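Xylulose kinase (Bifidobacterium adolescentis ATCC 15703, PDB 3I8B) probably phosphorylates D-xylulose to D-xylulose 5-phosphate at the expense of ATP, as a sugar kinase of the FGGY family. Local coordinates at residues 64-72 with 465-473. Sequence-based numbering, arbitrary orientation.
Sequences DVSALAVGG and AARQAAWVL
Ala-69 sits against helix 460-474 with its methyl group beside the first turn of 465-473: its CB is 3.1 Å from the carbonyl O of Ala-465 and 4.0 Å from the Ala-465 CB. The axes of helix segment 465-473 and strand 67-72, taken N to C, make an angle of 142°, roughly antiparallel, and with methyl groups at the centre they come within 6.6 Å. Ala-469 fills the dip between the two strand alanines, its CB 3.9 Å from the CB of Ala-67.

Follow Gln-468 outward: CB leaves the helix along its flank, and CG stands anti to the backbone N (chi1 180°). The extended side chain lies on Ala-269 and Pro-270, and OE1 passes 3.3 Å from the CB of Ala-69. That methyl is a van der Waals neighbour; the polar partner of OE1 is the backbone N of Gly-271 in adjoining strand 267-273, a hydrogen bond. NE2, the other amide branch, is hydrogen-bonded outside the two segments. At the far end Leu-473 lays CD2 against the CB of Ser-66 (3.7 Å).

Leu-68 and Val-70 turn to the other face, under helix 167-175. A helix from the C-terminal part of the sequence thus packs on the sheet of the N-terminal actin-like ATPase domain. Gly-71 lies about 6 Å from the side chains of Asp-11, predicted to be important for activity, and Asp-274, the predicted proton acceptor. Helix and strand meet through van der Waals contact, methyl on methyl and methyl on carbonyl oxygen, without hydrogen bonds between them, so the hold depends on close fit; Gln-468 adds a polar tie to the neighbouring strand.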
loop_
_atom_site.group_PDB
_atom_site.type_symbol
_atom_site.label_atom_id
_atom_site.label_comp_id
_atom_site.label_asym_id
_atom_site.label_seq_id
_atom_site.Cartn_x
_atom_site.Cartn_y
_atom_site.Cartn_z
ATOM N N ASP A 64 19.109 19.850 -12.746
ATOM C CA ASP A 64 19.660 18.977 -13.779
ATOM C C ASP A 64 18.838 17.705 -13.991
ATOM O O ASP A 64 19.339 16.716 -14.535
ATOM C CB ASP A 64 21.110 18.609 -13.445
ATOM C CG ASP A 64 21.262 17.989 -12.048
ATOM O OD1 ASP A 64 20.257 17.882 -11.309
ATOM O OD2 ASP A 64 22.401 17.620 -11.682
ATOM N N VAL A 65 17.574 17.735 -13.577
ATOM C CA VAL A 65 16.743 16.540 -13.623
ATOM C C VAL A 65 15.719 16.603 -14.765
ATOM O O VAL A 65 15.043 17.618 -14.943
ATOM C CB VAL A 65 16.063 16.297 -12.249
ATOM C CG1 VAL A 65 15.079 15.158 -12.323
ATOM C CG2 VAL A 65 17.136 16.032 -11.181
ATOM N N SER A 66 15.618 15.500 -15.516
ATOM C CA SER A 66 14.818 15.396 -16.744
ATOM C C SER A 66 13.417 14.775 -16.583
ATOM O O SER A 66 12.540 14.964 -17.428
ATOM C CB SER A 66 15.602 14.600 -17.789
ATOM O OG SER A 66 16.717 15.341 -18.251
ATOM N N ALA A 67 13.210 14.019 -15.511
ATOM C CA ALA A 67 11.877 13.497 -15.203
ATOM C C ALA A 67 11.813 13.188 -13.720
ATOM O O ALA A 67 12.832 12.881 -13.111
ATOM C CB ALA A 67 11.577 12.251 -16.021
ATOM N N LEU A 68 10.607 13.273 -13.151
ATOM C CA LEU A 68 10.414 13.073 -11.725
ATOM C C LEU A 68 9.085 12.345 -11.483
ATOM O O LEU A 68 8.104 12.578 -12.202
ATOM C CB LEU A 68 10.422 14.432 -11.018
ATOM C CG LEU A 68 10.154 14.523 -9.516
ATOM C CD1 LEU A 68 10.877 15.751 -8.961
ATOM C CD2 LEU A 68 8.658 14.582 -9.162
ATOM N N ALA A 69 9.074 11.457 -10.489
ATOM C CA ALA A 69 7.857 10.761 -10.058
ATOM C C ALA A 69 7.748 10.760 -8.546
ATOM O O ALA A 69 8.755 10.645 -7.839
ATOM C CB ALA A 69 7.840 9.330 -10.558
ATOM N N VAL A 70 6.520 10.863 -8.047
ATOM C CA VAL A 70 6.285 10.829 -6.612
ATOM C C VAL A 70 5.569 9.544 -6.209
ATOM O O VAL A 70 4.479 9.247 -6.695
ATOM C CB VAL A 70 5.448 12.025 -6.161
ATOM C CG1 VAL A 70 5.230 11.980 -4.660
ATOM C CG2 VAL A 70 6.119 13.310 -6.574
ATOM N N GLY A 71 6.201 8.768 -5.337
ATOM C CA GLY A 71 5.546 7.637 -4.711
ATOM C C GLY A 71 5.012 8.145 -3.383
ATOM O O GLY A 71 5.720 8.859 -2.677
ATOM N N GLY A 72 3.770 7.802 -3.041
ATOM C CA GLY A 72 3.154 8.359 -1.856
ATOM C C GLY A 72 2.473 7.353 -0.945
ATOM O O GLY A 72 2.018 6.286 -1.389
ATOM N N ALA A 465 10.021 5.031 -7.885
ATOM C CA ALA A 465 9.577 6.277 -8.501
ATOM C C ALA A 465 10.589 6.768 -9.541
ATOM O O ALA A 465 10.199 7.260 -10.607
ATOM C CB ALA A 465 9.283 7.355 -7.447
ATOM N N ALA A 466 11.881 6.626 -9.244
ATOM C CA ALA A 466 12.897 7.017 -10.215
ATOM C C ALA A 466 12.834 6.113 -11.432
ATOM O O ALA A 466 13.024 6.566 -12.552
ATOM C CB ALA A 466 14.315 6.981 -9.588
ATOM N N ARG A 467 12.570 4.828 -11.209
ATOM C CA ARG A 467 12.473 3.868 -12.310
ATOM C C ARG A 467 11.306 4.210 -13.221
ATOM O O ARG A 467 11.386 4.073 -14.445
ATOM C CB ARG A 467 12.347 2.427 -11.787
ATOM C CG ARG A 467 12.616 1.358 -12.843
ATOM C CD ARG A 467 12.538 -0.085 -12.294
ATOM N NE ARG A 467 12.785 -1.047 -13.371
ATOM C CZ ARG A 467 12.191 -2.233 -13.501
ATOM N NH1 ARG A 467 11.296 -2.639 -12.612
ATOM N NH2 ARG A 467 12.492 -3.018 -14.529
ATOM N N GLN A 468 10.228 4.693 -12.635
ATOM C CA GLN A 468 9.060 5.035 -13.435
ATOM C C GLN A 468 9.306 6.308 -14.225
ATOM O O GLN A 468 8.885 6.421 -15.376
ATOM C CB GLN A 468 7.815 5.187 -12.557
ATOM C CG GLN A 468 6.547 5.558 -13.343
ATOM C CD GLN A 468 5.483 6.177 -12.436
ATOM O OE1 GLN A 468 5.650 7.292 -11.943
ATOM N NE2 GLN A 468 4.387 5.446 -12.210
ATOM N N ALA A 469 9.975 7.272 -13.607
ATOM C CA ALA A 469 10.326 8.505 -14.318
ATOM C C ALA A 469 11.295 8.199 -15.470
ATOM O O ALA A 469 11.153 8.735 -16.573
ATOM C CB ALA A 469 10.931 9.525 -13.364
ATOM N N ALA A 470 12.276 7.335 -15.213
ATOM C CA ALA A 470 13.194 6.910 -16.277
ATOM C C ALA A 470 12.465 6.127 -17.387
ATOM O O ALA A 470 12.749 6.280 -18.582
ATOM C CB ALA A 470 14.344 6.108 -15.704
ATOM N N TRP A 471 11.510 5.304 -16.995
ATOM C CA TRP A 471 10.676 4.574 -17.949
ATOM C C TRP A 471 9.925 5.528 -18.890
ATOM O O TRP A 471 9.987 5.382 -20.119
ATOM C CB TRP A 471 9.691 3.690 -17.175
ATOM C CG TRP A 471 8.880 2.706 -18.000
ATOM C CD1 TRP A 471 9.026 2.401 -19.330
ATOM C CD2 TRP A 471 7.830 1.860 -17.509
ATOM N NE1 TRP A 471 8.111 1.430 -19.698
ATOM C CE2 TRP A 471 7.371 1.083 -18.592
ATOM C CE3 TRP A 471 7.235 1.692 -16.255
ATOM C CZ2 TRP A 471 6.335 0.148 -18.454
ATOM C CZ3 TRP A 471 6.205 0.775 -16.119
ATOM C CH2 TRP A 471 5.766 0.012 -17.214
ATOM N N VAL A 472 9.225 6.501 -18.315
ATOM C CA VAL A 472 8.483 7.492 -19.097
ATOM C C VAL A 472 9.440 8.298 -19.992
ATOM O O VAL A 472 9.201 8.477 -21.189
ATOM C CB VAL A 472 7.681 8.466 -18.183
ATOM C CG1 VAL A 472 7.028 9.553 -19.017
ATOM C CG2 VAL A 472 6.627 7.694 -17.373
ATOM N N LEU A 473 10.530 8.774 -19.405
ATOM C CA LEU A 473 11.515 9.546 -20.148
ATOM C C LEU A 473 12.076 8.783 -21.351
ATOM O O LEU A 473 12.340 9.381 -22.391
ATOM C CB LEU A 473 12.647 9.984 -19.215
ATOM C CG LEU A 473 13.832 10.768 -19.785
ATOM C CD1 LEU A 473 13.398 12.064 -20.503
ATOM C CD2 LEU A 473 14.819 11.076 -18.675
#